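Local coordinates for protein ornithine carbamoyltransferase, anabolic (Campylobacter jejuni subsp. jejuni, PDB 3TPF) that catalyses the reversible transfer of the carbamoyl group from carbamoyl phosphate to L-ornithine, releasing phosphate and giving L-citrulline for arginine biosynthesis, at residues B[208-218]-B[241-249]. Sequence-based numbering, arbitrary orientation.
Sequences KFEALKDKDVV and GFMIDEKAM
K208, in the first turn of the short helix 208-212, reaches across to residues 241-245 and grips them by two backbone carbonyls. Its side chain leaves with CG anti to the backbone N (chi1 172°) and runs extended until it bends at chi3 (83°), which carries the ammonium group between the two acceptors. K208 NZ donates to M243 O at 2.7 Å, close to the line of that carbonyl, and to G241 O at 2.9 Å, here tilted from the carbonyl plane. D245 is the N-cap of helix 246-251: A248 N meets its OD2 at 3.3 Å on the anti side, well out of the carboxylate plane. K208 NZ only approaches this capping oxygen, D245 OD2, in a long salt bridge of 3.8 Å. CE of K208 also lies over one face of the F209 ring, offset toward the rim. A turn further on, L212 CD1 packs against A248 CB at 3.9 Å, with K208 CE against the same methyl. After residues 213-216, V218 sets CG1 near I244 CD1 (4.1 Å) and CG2 against the selenium of M249 (SE, 3.7 Å). The contact lies within the Rossmann-like ornithine-binding domain: strand 217-220 runs between strands 148-152 and 257-260 in the parallel sheet, A211 leans on strand 172-176, and M249 also touches L258 of strand 257-260.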
ATOM      1  N   LYS B 208     -14.150  -4.670 -40.671  1.00 81.01           N
ATOM      2  CA  LYS B 208     -14.858  -4.102 -39.534  1.00 77.08           C
ATOM      3  C   LYS B 208     -16.366  -4.205 -39.761  1.00 77.65           C
ATOM      4  O   LYS B 208     -17.128  -4.619 -38.895  1.00 74.24           O
ATOM      5  CB  LYS B 208     -14.400  -2.638 -39.338  1.00 76.29           C
ATOM      6  CG  LYS B 208     -15.158  -1.791 -38.317  1.00 72.91           C
ATOM      7  CD  LYS B 208     -14.535  -0.397 -38.113  1.00 72.92           C
ATOM      8  CE  LYS B 208     -14.951   0.660 -39.139  1.00 75.72           C
ATOM      9  NZ  LYS B 208     -14.422   2.038 -38.906  1.00 75.61           N
ATOM     10  N   PHE B 209     -16.780  -3.823 -40.950  1.00 82.82           N
ATOM     11  CA  PHE B 209     -18.201  -3.620 -41.243  1.00 84.98           C
ATOM     12  C   PHE B 209     -18.982  -4.920 -41.322  1.00 84.68           C
ATOM     13  O   PHE B 209     -20.131  -4.992 -40.887  1.00 85.40           O
ATOM     14  CB  PHE B 209     -18.366  -2.841 -42.526  1.00 90.61           C
ATOM     15  CG  PHE B 209     -17.730  -1.484 -42.490  1.00 93.53           C
ATOM     16  CD1 PHE B 209     -16.483  -1.265 -43.083  1.00 97.66           C
ATOM     17  CD2 PHE B 209     -18.368  -0.421 -41.866  1.00 92.78           C
ATOM     18  CE1 PHE B 209     -15.896   0.001 -43.072  1.00 99.37           C
ATOM     19  CE2 PHE B 209     -17.782   0.832 -41.841  1.00 95.03           C
ATOM     20  CZ  PHE B 209     -16.547   1.051 -42.454  1.00 98.04           C
ATOM     21  N   GLU B 210     -18.339  -5.944 -41.854  1.00 84.89           N
ATOM     22  CA  GLU B 210     -18.907  -7.296 -41.869  1.00 84.63           C
ATOM     23  C   GLU B 210     -19.121  -7.813 -40.452  1.00 78.39           C
ATOM     24  O   GLU B 210     -20.146  -8.406 -40.122  1.00 77.92           O
ATOM     25  CB  GLU B 210     -17.990  -8.268 -42.622  1.00 89.44           C
ATOM     26  CG  GLU B 210     -18.415  -9.749 -42.594  1.00 91.15           C
ATOM     27  CD  GLU B 210     -19.576 -10.075 -43.516  1.00 96.33           C
ATOM     28  OE1 GLU B 210     -20.303  -9.160 -43.967  1.00 97.93           O
ATOM     29  OE2 GLU B 210     -19.740 -11.279 -43.835  1.00101.92           O
ATOM     30  N   ALA B 211     -18.121  -7.606 -39.615  1.00 74.14           N
ATOM     31  CA  ALA B 211     -18.169  -8.074 -38.210  1.00 69.04           C
ATOM     32  C   ALA B 211     -19.312  -7.419 -37.485  1.00 65.78           C
ATOM     33  O   ALA B 211     -19.941  -8.018 -36.620  1.00 63.31           O
ATOM     34  CB  ALA B 211     -16.865  -7.781 -37.490  1.00 67.02           C
ATOM     35  N   LEU B 212     -19.550  -6.177 -37.860  1.00 65.44           N
ATOM     36  CA  LEU B 212     -20.523  -5.364 -37.194  1.00 63.51           C
ATOM     37  C   LEU B 212     -21.973  -5.713 -37.527  1.00 64.59           C
ATOM     38  O   LEU B 212     -22.866  -5.467 -36.711  1.00 63.38           O
ATOM     39  CB  LEU B 212     -20.227  -3.893 -37.474  1.00 63.98           C
ATOM     40  CG  LEU B 212     -19.025  -3.422 -36.641  1.00 61.46           C
ATOM     41  CD1 LEU B 212     -18.389  -2.157 -37.145  1.00 62.81           C
ATOM     42  CD2 LEU B 212     -19.478  -3.233 -35.241  1.00 57.68           C
ATOM     43  N   LYS B 213     -22.198  -6.277 -38.701  1.00 67.54           N
ATOM     44  CA  LYS B 213     -23.581  -6.586 -39.202  1.00 69.63           C
ATOM     45  C   LYS B 213     -24.346  -7.386 -38.150  1.00 67.52           C
ATOM     46  O   LYS B 213     -23.826  -8.345 -37.608  1.00 66.28           O
ATOM     47  CB  LYS B 213     -23.617  -7.417 -40.549  1.00 73.20           C
ATOM     48  CG  LYS B 213     -23.535  -6.683 -41.893  1.00 76.69           C
ATOM     49  N   ASP B 214     -25.573  -6.963 -37.893  1.00 67.72           N
ATOM     50  CA  ASP B 214     -26.506  -7.629 -36.968  1.00 66.52           C
ATOM     51  C   ASP B 214     -25.929  -7.927 -35.595  1.00 63.08           C
ATOM     52  O   ASP B 214     -26.098  -9.014 -35.078  1.00 62.59           O
ATOM     53  CB  ASP B 214     -27.045  -8.921 -37.514  1.00 68.70           C
ATOM     54  CG  ASP B 214     -28.066  -9.587 -36.559  1.00 68.23           C
ATOM     55  OD1 ASP B 214     -28.833  -8.912 -35.802  1.00 67.01           O
ATOM     56  OD2 ASP B 214     -28.129 -10.840 -36.597  1.00 69.58           O
ATOM     57  N   LYS B 215     -25.304  -6.938 -34.995  1.00 61.09           N
ATOM     58  CA  LYS B 215     -24.700  -7.100 -33.660  1.00 57.93           C
ATOM     59  C   LYS B 215     -25.338  -6.167 -32.629  1.00 56.35           C
ATOM     60  O   LYS B 215     -25.644  -5.010 -32.937  1.00 57.51           O
ATOM     61  CB  LYS B 215     -23.210  -6.827 -33.729  1.00 56.83           C
ATOM     62  CG  LYS B 215     -22.427  -7.841 -34.532  1.00 58.23           C
ATOM     63  CD  LYS B 215     -22.492  -9.210 -33.911  1.00 57.65           C
ATOM     64  CE  LYS B 215     -21.633 -10.191 -34.707  1.00 59.71           C
ATOM     65  NZ  LYS B 215     -21.839 -10.114 -36.180  1.00 63.33           N
ATOM     66  N   ASP B 216     -25.570  -6.666 -31.433  1.00 54.34           N
ATOM     67  CA  ASP B 216     -26.085  -5.782 -30.341  1.00 53.38           C
ATOM     68  C   ASP B 216     -25.048  -5.279 -29.378  1.00 50.01           C
ATOM     69  O   ASP B 216     -25.331  -4.502 -28.514  1.00 48.72           O
ATOM     70  CB  ASP B 216     -27.079  -6.503 -29.467  1.00 54.22           C
ATOM     71  CG  ASP B 216     -28.224  -7.063 -30.232  1.00 57.91           C
ATOM     72  OD1 ASP B 216     -28.728  -6.408 -31.167  1.00 60.91           O
ATOM     73  OD2 ASP B 216     -28.637  -8.168 -29.856  1.00 59.02           O
ATOM     74  N   VAL B 217     -23.852  -5.807 -29.496  1.00 49.39           N
ATOM     75  CA  VAL B 217     -22.769  -5.518 -28.563  1.00 47.25           C
ATOM     76  C   VAL B 217     -21.476  -5.383 -29.363  1.00 47.95           C
ATOM     77  O   VAL B 217     -21.080  -6.316 -30.067  1.00 48.28           O
ATOM     78  CB  VAL B 217     -22.650  -6.612 -27.457  1.00 45.38           C
ATOM     79  CG1 VAL B 217     -21.643  -6.222 -26.395  1.00 42.58           C
ATOM     80  CG2 VAL B 217     -23.997  -6.858 -26.784  1.00 45.69           C
ATOM     81  N   VAL B 218     -20.870  -4.187 -29.297  1.00 47.94           N
ATOM     82  CA  VAL B 218     -19.598  -3.943 -29.974  1.00 49.01           C
ATOM     83  C   VAL B 218     -18.530  -3.721 -28.956  1.00 48.15           C
ATOM     84  O   VAL B 218     -18.663  -2.922 -28.035  1.00 47.56           O
ATOM     85  CB  VAL B 218     -19.620  -2.714 -30.895  1.00 50.64           C
ATOM     86  CG1 VAL B 218     -18.267  -2.492 -31.560  1.00 50.97           C
ATOM     87  CG2 VAL B 218     -20.724  -2.793 -31.939  1.00 52.39           C
ATOM     88  N   GLY B 241      -8.453   1.194 -40.845  1.00 98.68           N
ATOM     89  CA  GLY B 241      -9.923   1.174 -40.968  1.00 94.45           C
ATOM     90  C   GLY B 241     -10.684   0.826 -39.700  1.00 87.04           C
ATOM     91  O   GLY B 241     -11.911   0.819 -39.678  1.00 84.80           O
ATOM     92  N   PHE B 242      -9.960   0.582 -38.627  1.00 82.61           N
ATOM     93  CA  PHE B 242     -10.537  -0.173 -37.502  1.00 77.79           C
ATOM     94  C   PHE B 242     -11.157   0.623 -36.360  1.00 74.62           C
ATOM     95  O   PHE B 242     -11.719   0.060 -35.436  1.00 72.27           O
ATOM     96  CB  PHE B 242      -9.530  -1.186 -36.983  1.00 75.41           C
ATOM     97  CG  PHE B 242      -9.417  -2.385 -37.866  1.00 77.00           C
ATOM     98  CD1 PHE B 242     -10.065  -3.552 -37.545  1.00 74.55           C
ATOM     99  CD2 PHE B 242      -8.719  -2.323 -39.059  1.00 80.83           C
ATOM    100  CE1 PHE B 242      -9.972  -4.657 -38.366  1.00 76.78           C
ATOM    101  CE2 PHE B 242      -8.620  -3.422 -39.882  1.00 83.08           C
ATOM    102  CZ  PHE B 242      -9.249  -4.597 -39.539  1.00 80.82           C
HETATM  103  N   MSE B 243     -11.085   1.921 -36.418  1.00 76.41           N
HETATM  104  CA  MSE B 243     -11.657   2.691 -35.320  1.00 75.09           C
HETATM  105  C   MSE B 243     -13.130   2.455 -35.252  1.00 71.52           C
HETATM  106  O   MSE B 243     -13.758   2.303 -36.279  1.00 73.05           O
HETATM  107  CB  MSE B 243     -11.412   4.171 -35.576  1.00 81.94           C
HETATM  108  CG  MSE B 243     -12.302   5.045 -34.716  1.00 82.46           C
HETATM  109 SE   MSE B 243     -11.634   6.895 -34.827  1.00 97.39          SE
HETATM  110  CE  MSE B 243     -11.376   7.212 -36.782  1.00 95.90           C
ATOM    111  N   ILE B 244     -13.682   2.456 -34.043  1.00 66.41           N
ATOM    112  CA  ILE B 244     -15.137   2.535 -33.850  1.00 64.23           C
ATOM    113  C   ILE B 244     -15.609   3.979 -33.783  1.00 65.97           C
ATOM    114  O   ILE B 244     -15.223   4.750 -32.900  1.00 64.79           O
ATOM    115  CB  ILE B 244     -15.628   1.869 -32.586  1.00 59.98           C
ATOM    116  CG1 ILE B 244     -15.214   0.403 -32.583  1.00 59.35           C
ATOM    117  CG2 ILE B 244     -17.119   2.011 -32.468  1.00 58.84           C
ATOM    118  CD1 ILE B 244     -15.602  -0.375 -33.836  1.00 61.13           C
ATOM    119  N   ASP B 245     -16.389   4.351 -34.779  1.00 69.00           N
ATOM    120  CA  ASP B 245     -16.906   5.693 -34.898  1.00 70.91           C
ATOM    121  C   ASP B 245     -18.394   5.619 -35.215  1.00 73.14           C
ATOM    122  O   ASP B 245     -18.956   4.532 -35.268  1.00 73.93           O
ATOM    123  CB  ASP B 245     -16.107   6.544 -35.924  1.00 74.33           C
ATOM    124  CG  ASP B 245     -16.020   5.930 -37.339  1.00 76.94           C
ATOM    125  OD1 ASP B 245     -15.371   6.603 -38.188  1.00 80.31           O
ATOM    126  OD2 ASP B 245     -16.589   4.851 -37.622  1.00 75.24           O
ATOM    127  N   GLU B 246     -19.031   6.776 -35.393  1.00 76.57           N
ATOM    128  CA  GLU B 246     -20.495   6.859 -35.603  1.00 77.79           C
ATOM    129  C   GLU B 246     -20.933   5.961 -36.751  1.00 77.54           C
ATOM    130  O   GLU B 246     -21.910   5.212 -36.643  1.00 76.23           O
ATOM    131  CB  GLU B 246     -20.946   8.310 -35.837  1.00 82.83           C
ATOM    132  CG  GLU B 246     -22.327   8.657 -35.265  1.00 85.52           C
ATOM    133  CD  GLU B 246     -22.995   9.856 -35.963  1.00 92.71           C
ATOM    134  OE1 GLU B 246     -23.377  10.843 -35.261  1.00 95.76           O
ATOM    135  OE2 GLU B 246     -23.140   9.820 -37.227  1.00 95.67           O
ATOM    136  N   LYS B 247     -20.212   6.041 -37.859  1.00 79.13           N
ATOM    137  CA  LYS B 247     -20.595   5.238 -39.049  1.00 81.29           C
ATOM    138  C   LYS B 247     -20.533   3.755 -38.745  1.00 78.71           C
ATOM    139  O   LYS B 247     -21.356   2.985 -39.251  1.00 79.64           O
ATOM    140  CB  LYS B 247     -19.769   5.519 -40.332  1.00 84.93           C
ATOM    141  CG  LYS B 247     -20.416   4.899 -41.593  1.00 87.60           C
ATOM    142  CD  LYS B 247     -19.659   5.225 -42.867  1.00 91.65           C
ATOM    143  N   ALA B 248     -19.513   3.372 -37.984  1.00 75.43           N
ATOM    144  CA  ALA B 248     -19.309   1.970 -37.642  1.00 72.84           C
ATOM    145  C   ALA B 248     -20.461   1.473 -36.766  1.00 70.63           C
ATOM    146  O   ALA B 248     -21.035   0.438 -37.037  1.00 69.98           O
ATOM    147  CB  ALA B 248     -17.977   1.749 -36.957  1.00 70.43           C
HETATM  148  N   MSE B 249     -20.801   2.240 -35.737  1.00 68.96           N
HETATM  149  CA  MSE B 249     -21.915   1.880 -34.844  1.00 67.89           C
HETATM  150  C   MSE B 249     -23.209   1.843 -35.574  1.00 68.81           C
HETATM  151  O   MSE B 249     -24.105   1.074 -35.196  1.00 68.03           O
HETATM  152  CB  MSE B 249     -22.138   2.853 -33.694  1.00 69.39           C
HETATM  153  CG  MSE B 249     -21.092   2.782 -32.584  1.00 71.07           C
HETATM  154 SE   MSE B 249     -20.764   0.931 -31.889  1.00 81.87          SE
HETATM  155  CE  MSE B 249     -22.304   0.514 -30.675  1.00 69.89           C
TER